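3-dehydroquinate dehydratase (Aquifex aeolicus, PDB 2EGZ) catalyses the cis-dehydration of 3-dehydroquinate to 3-dehydroshikimate through a Schiff-base intermediate, the third step of the chorismate pathway, probably as a homodimer. Local coordinates at residues T56-R61 with E75-L80; E119-N124 with V145-Y150. All blocks are in the same frame, centred on the assembly; numbering follows the deposited sequence.

Overall arrangement
Both contacts belong to the (beta/alpha)8 barrel of a type I dehydroquinase and reach the same parallel sheet, on opposite sides of the centre of the chain, with their own centres about 28 Å apart. Contact 1 lies in the buried layer between strand 55-59 and helix 73-80, inside one beta-alpha-beta unit, and its chemistry is wholly apolar. Contact 2 is only partly buried: the loop after strand 110-117 meets the end of strand 140-146 beside the second subunit, and a threonine-to-carbonyl hydrogen bond lies beside a small apolar patch. R61, next to I60 of contact 1, binds substrate; in contact 2 the V145 side chain lies about 6 Å from that of the catalytic H116.

Contact 1 of 2, residues T56-R61 with E75-L80; sequences TILTIR and ELFEEL
Strand 56-59 and helix 75-80 run nearly antiparallel, 153° between their directions with axes 10.0 Å apart, and L58 is the strand residue nearest L80, their CA atoms 7.8 Å apart. This is the strand-to-helix half of a right-handed beta-alpha-beta crossover of the TIM barrel, completed by strand 86-90. L58 and I60, two residues apart, both point toward the helix. I60 does most with its tip: CD1 lies over one face of the F77 ring in a CH-pi contact, 3.7 Å from the centroid and 15° off the ring normal, while the same methyl touches L76 CB at 3.6 Å. With CG1 anti to the carbonyl carbon (chi1 -48°) and CD1 extended beyond it, the branch reaches both helix residues. L58 CG, anti to the backbone N, carries CD2 to the helix. L39 and V42 of helix 39-51 pack on L76 and L80, and T87 of strand 86-90 on F77. Next to I60, the 3-dehydroquinate-binding residue R61 points away from the helix, and its NH2 is hydrogen-bonded to a tartrate, probably from the crystallisation liquor. L58 and L80 cross at about a right angle, L58 CD2 resting 3.7 Å from L80 CB.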
loop_
_atom_site.group_PDB
_atom_site.type_symbol
_atom_site.label_atom_id
_atom_site.label_comp_id
_atom_site.label_asym_id
_atom_site.label_seq_id
_atom_site.Cartn_x
_atom_site.Cartn_y
_atom_site.Cartn_z
ATOM N N THR B 56 -12.639 -16.908 16.558
ATOM C CA THR B 56 -11.838 -16.867 15.347
ATOM C C THR B 56 -11.626 -15.475 14.784
ATOM O O THR B 56 -12.423 -14.566 15.007
ATOM C CB THR B 56 -12.498 -17.669 14.210
ATOM O OG1 THR B 56 -13.779 -17.090 13.908
ATOM C CG2 THR B 56 -12.680 -19.120 14.607
ATOM N N ILE B 57 -10.520 -15.328 14.062
ATOM C CA ILE B 57 -10.198 -14.104 13.347
ATOM C C ILE B 57 -10.006 -14.624 11.929
ATOM O O ILE B 57 -9.178 -15.507 11.689
ATOM C CB ILE B 57 -8.873 -13.445 13.799
ATOM C CG1 ILE B 57 -9.018 -12.835 15.194
ATOM C CG2 ILE B 57 -8.501 -12.333 12.818
ATOM C CD1 ILE B 57 -7.709 -12.303 15.758
ATOM N N LEU B 58 -10.797 -14.103 11.000
ATOM C CA LEU B 58 -10.701 -14.505 9.604
ATOM C C LEU B 58 -9.752 -13.535 8.911
ATOM O O LEU B 58 -10.088 -12.365 8.722
ATOM C CB LEU B 58 -12.081 -14.445 8.940
ATOM C CG LEU B 58 -12.141 -14.686 7.427
ATOM C CD1 LEU B 58 -11.697 -16.110 7.110
ATOM C CD2 LEU B 58 -13.561 -14.449 6.929
ATOM N N THR B 59 -8.566 -14.023 8.557
ATOM C CA THR B 59 -7.564 -13.207 7.885
ATOM C C THR B 59 -7.173 -13.823 6.551
ATOM O O THR B 59 -6.937 -15.023 6.456
ATOM C CB THR B 59 -6.278 -13.064 8.726
ATOM O OG1 THR B 59 -6.573 -12.366 9.941
ATOM C CG2 THR B 59 -5.217 -12.282 7.954
ATOM N N ILE B 60 -7.114 -12.988 5.525
ATOM C CA ILE B 60 -6.721 -13.430 4.191
ATOM C C ILE B 60 -5.783 -12.322 3.742
ATOM O O ILE B 60 -6.100 -11.545 2.845
ATOM C CB ILE B 60 -7.930 -13.497 3.246
ATOM C CG1 ILE B 60 -9.080 -14.245 3.927
ATOM C CG2 ILE B 60 -7.536 -14.225 1.961
ATOM C CD1 ILE B 60 -10.375 -14.232 3.140
ATOM N N ARG B 61 -4.628 -12.257 4.397
ATOM C CA ARG B 61 -3.637 -11.217 4.145
ATOM C C ARG B 61 -3.280 -10.947 2.691
ATOM O O ARG B 61 -2.939 -11.859 1.939
ATOM C CB ARG B 61 -2.353 -11.521 4.922
ATOM C CG ARG B 61 -1.422 -10.325 5.036
ATOM C CD ARG B 61 -1.977 -9.289 6.003
ATOM N NE ARG B 61 -2.067 -9.825 7.358
ATOM C CZ ARG B 61 -1.015 -10.116 8.122
ATOM N NH1 ARG B 61 0.223 -9.920 7.676
ATOM N NH2 ARG B 61 -1.199 -10.621 9.333
ATOM N N GLU B 75 -14.818 -13.378 -2.024
ATOM C CA GLU B 75 -15.931 -14.301 -1.848
ATOM C C GLU B 75 -15.875 -14.910 -0.455
ATOM O O GLU B 75 -16.903 -15.086 0.199
ATOM C CB GLU B 75 -15.877 -15.406 -2.911
ATOM N N LEU B 76 -14.670 -15.239 -0.005
ATOM C CA LEU B 76 -14.497 -15.822 1.319
ATOM C C LEU B 76 -15.015 -14.855 2.379
ATOM O O LEU B 76 -15.717 -15.263 3.305
ATOM C CB LEU B 76 -13.023 -16.141 1.565
ATOM C CG LEU B 76 -12.490 -17.335 0.765
ATOM C CD1 LEU B 76 -10.971 -17.367 0.797
ATOM C CD2 LEU B 76 -13.073 -18.612 1.343
ATOM N N PHE B 77 -14.677 -13.577 2.235
ATOM C CA PHE B 77 -15.125 -12.560 3.182
ATOM C C PHE B 77 -16.648 -12.450 3.187
ATOM O O PHE B 77 -17.278 -12.429 4.246
ATOM C CB PHE B 77 -14.529 -11.189 2.838
ATOM C CG PHE B 77 -13.083 -11.036 3.218
ATOM C CD1 PHE B 77 -12.640 -11.394 4.488
ATOM C CD2 PHE B 77 -12.171 -10.487 2.321
ATOM C CE1 PHE B 77 -11.317 -11.213 4.858
ATOM C CE2 PHE B 77 -10.839 -10.300 2.685
ATOM C CZ PHE B 77 -10.414 -10.665 3.961
ATOM N N GLU B 78 -17.234 -12.375 1.996
ATOM C CA GLU B 78 -18.680 -12.260 1.857
ATOM C C GLU B 78 -19.402 -13.394 2.566
ATOM O O GLU B 78 -20.360 -13.169 3.302
ATOM C CB GLU B 78 -19.080 -12.277 0.378
ATOM C CG GLU B 78 -18.402 -11.225 -0.473
ATOM C CD GLU B 78 -18.913 -11.223 -1.905
ATOM O OE1 GLU B 78 -18.901 -12.298 -2.548
ATOM O OE2 GLU B 78 -19.323 -10.144 -2.385
ATOM N N GLU B 79 -18.926 -14.612 2.345
ATOM C CA GLU B 79 -19.539 -15.797 2.927
ATOM C C GLU B 79 -19.137 -16.155 4.355
ATOM O O GLU B 79 -19.959 -16.651 5.124
ATOM C CB GLU B 79 -19.261 -17.005 2.031
ATOM C CG GLU B 79 -19.763 -16.844 0.607
ATOM C CD GLU B 79 -21.238 -16.517 0.555
ATOM O OE1 GLU B 79 -22.036 -17.270 1.155
ATOM O OE2 GLU B 79 -21.600 -15.509 -0.086
ATOM N N LEU B 80 -17.885 -15.902 4.719
ATOM C CA LEU B 80 -17.414 -16.274 6.046
ATOM C C LEU B 80 -17.349 -15.192 7.124
ATOM O O LEU B 80 -17.351 -15.511 8.312
ATOM C CB LEU B 80 -16.050 -16.955 5.922
ATOM C CG LEU B 80 -16.040 -18.170 4.986
ATOM C CD1 LEU B 80 -14.634 -18.737 4.894
ATOM C CD2 LEU B 80 -17.005 -19.229 5.504
#

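Contact 2 of 2, residues E119-N124 with V145-Y150; sequences ELTPPN and VKANSY
T121 OG1 donates a hydrogen bond to the backbone O of K146 at 2.9 Å, the hydroxyl standing above the carbonyl plane, 53° out of it, with a C=O...donor angle of 115°. K146 O, the last carbonyl of strand 140-146, also takes a weak CA-H...O contact from L120 CA at 3.3 Å. T121 OG1 is beside its backbone N, chi1 -61°, which turns the hydroxyl to K146 and leaves CG2 against V145 CG2, 3.9 Å away. The side chains of T121 and V145 cross at about a right angle. The CD corner of the P122 ring meets V145 CG1 at 3.7 Å, while V145 CB lies 3.6 Å from L120 O. Further out, the extended chain of K146 passes the backbone of E119, its CD 3.8 Å from E119 O. A valine in place of T121 has no hydroxyl, and the K146 carbonyl would probably lose its side-chain donor and the loop its polar tie to the strand end. Y41 OH of the second subunit is hydrogen-bonded to E119 OE1. Leading from strand 110-117 into helix 124-136, the loop rests on the end of the adjacent strand 140-146: Y115 of strand 110-117 packs on P122 and V145, and R155 of helix 150-160 is hydrogen-bonded to the carbonyls of T121 and P122.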
loop_
_atom_site.group_PDB
_atom_site.type_symbol
_atom_site.label_atom_id
_atom_site.label_comp_id
_atom_site.label_asym_id
_atom_site.label_seq_id
_atom_site.Cartn_x
_atom_site.Cartn_y
_atom_site.Cartn_z
ATOM N N GLU B 119 9.390 -3.133 7.959
ATOM C CA GLU B 119 10.699 -2.494 7.928
ATOM C C GLU B 119 11.008 -1.511 9.049
ATOM O O GLU B 119 12.141 -1.456 9.537
ATOM C CB GLU B 119 10.894 -1.771 6.592
ATOM C CG GLU B 119 11.187 -2.682 5.414
ATOM C CD GLU B 119 11.355 -1.909 4.118
ATOM O OE1 GLU B 119 12.015 -0.846 4.136
ATOM O OE2 GLU B 119 10.837 -2.371 3.076
ATOM N N LEU B 120 10.012 -0.733 9.461
ATOM C CA LEU B 120 10.239 0.283 10.482
ATOM C C LEU B 120 8.958 0.758 11.149
ATOM O O LEU B 120 7.860 0.384 10.749
ATOM C CB LEU B 120 10.931 1.489 9.830
ATOM C CG LEU B 120 10.223 2.022 8.568
ATOM C CD1 LEU B 120 9.054 2.925 8.948
ATOM C CD2 LEU B 120 11.207 2.808 7.708
ATOM N N THR B 121 9.116 1.592 12.170
ATOM C CA THR B 121 7.980 2.173 12.872
ATOM C C THR B 121 7.827 3.550 12.236
ATOM O O THR B 121 8.667 4.433 12.428
ATOM C CB THR B 121 8.267 2.313 14.375
ATOM O OG1 THR B 121 8.518 1.012 14.923
ATOM C CG2 THR B 121 7.075 2.949 15.096
ATOM N N PRO B 122 6.750 3.751 11.466
ATOM C CA PRO B 122 6.514 5.032 10.793
ATOM C C PRO B 122 6.341 6.233 11.710
ATOM O O PRO B 122 6.096 6.085 12.913
ATOM C CB PRO B 122 5.275 4.747 9.944
ATOM C CG PRO B 122 4.524 3.746 10.776
ATOM C CD PRO B 122 5.620 2.824 11.259
ATOM N N PRO B 123 6.493 7.447 11.152
ATOM C CA PRO B 123 6.356 8.706 11.891
ATOM C C PRO B 123 5.031 8.761 12.637
ATOM O O PRO B 123 4.070 8.093 12.263
ATOM C CB PRO B 123 6.445 9.756 10.789
ATOM C CG PRO B 123 7.412 9.134 9.841
ATOM C CD PRO B 123 6.914 7.709 9.763
ATOM N N ASN B 124 4.977 9.574 13.684
ATOM C CA ASN B 124 3.771 9.678 14.488
ATOM C C ASN B 124 2.492 9.984 13.731
ATOM O O ASN B 124 1.462 9.385 14.022
ATOM C CB ASN B 124 3.962 10.706 15.604
ATOM C CG ASN B 124 5.112 10.350 16.522
ATOM O OD1 ASN B 124 5.527 9.191 16.592
ATOM N ND2 ASN B 124 5.626 11.340 17.240
ATOM N N VAL B 145 4.153 -2.983 13.505
ATOM C CA VAL B 145 5.333 -2.395 12.870
ATOM C C VAL B 145 6.648 -2.799 13.533
ATOM O O VAL B 145 6.729 -2.930 14.756
ATOM C CB VAL B 145 5.235 -0.852 12.871
ATOM C CG1 VAL B 145 4.011 -0.408 12.083
ATOM C CG2 VAL B 145 5.148 -0.331 14.311
ATOM N N LYS B 146 7.683 -2.986 12.720
ATOM C CA LYS B 146 8.983 -3.384 13.239
ATOM C C LYS B 146 9.677 -2.259 13.986
ATOM O O LYS B 146 9.812 -1.142 13.477
ATOM C CB LYS B 146 9.902 -3.866 12.112
ATOM C CG LYS B 146 11.284 -4.285 12.612
ATOM C CD LYS B 146 12.199 -4.749 11.488
ATOM C CE LYS B 146 13.578 -5.130 12.025
ATOM N NZ LYS B 146 14.521 -5.508 10.936
ATOM N N ALA B 147 10.112 -2.561 15.202
ATOM C CA ALA B 147 10.825 -1.590 16.010
ATOM C C ALA B 147 12.310 -1.804 15.733
ATOM O O ALA B 147 12.796 -2.940 15.734
ATOM C CB ALA B 147 10.521 -1.802 17.496
ATOM N N ASN B 148 13.024 -0.715 15.479
ATOM C CA ASN B 148 14.452 -0.799 15.206
ATOM C C ASN B 148 15.252 -0.251 16.387
ATOM O O ASN B 148 16.470 -0.041 16.298
ATOM C CB ASN B 148 14.778 -0.041 13.917
ATOM C CG ASN B 148 14.215 -0.730 12.686
ATOM O OD1 ASN B 148 13.300 -0.224 12.035
ATOM N ND2 ASN B 148 14.753 -1.903 12.371
ATOM N N SER B 149 14.550 -0.046 17.499
ATOM C CA SER B 149 15.136 0.472 18.734
ATOM C C SER B 149 14.078 0.397 19.825
ATOM O O SER B 149 12.900 0.190 19.539
ATOM C CB SER B 149 15.536 1.935 18.562
ATOM O OG SER B 149 14.376 2.745 18.464
ATOM N N TYR B 150 14.489 0.565 21.077
ATOM C CA TYR B 150 13.523 0.535 22.167
ATOM C C TYR B 150 12.668 1.796 22.074
ATOM O O TYR B 150 11.485 1.783 22.414
ATOM C CB TYR B 150 14.234 0.466 23.521
ATOM C CG TYR B 150 14.822 -0.892 23.826
ATOM C CD1 TYR B 150 14.032 -2.039 23.782
ATOM C CD2 TYR B 150 16.163 -1.029 24.182
ATOM C CE1 TYR B 150 14.560 -3.292 24.088
ATOM C CE2 TYR B 150 16.703 -2.275 24.487
ATOM C CZ TYR B 150 15.894 -3.400 24.441
ATOM O OH TYR B 150 16.414 -4.632 24.769
#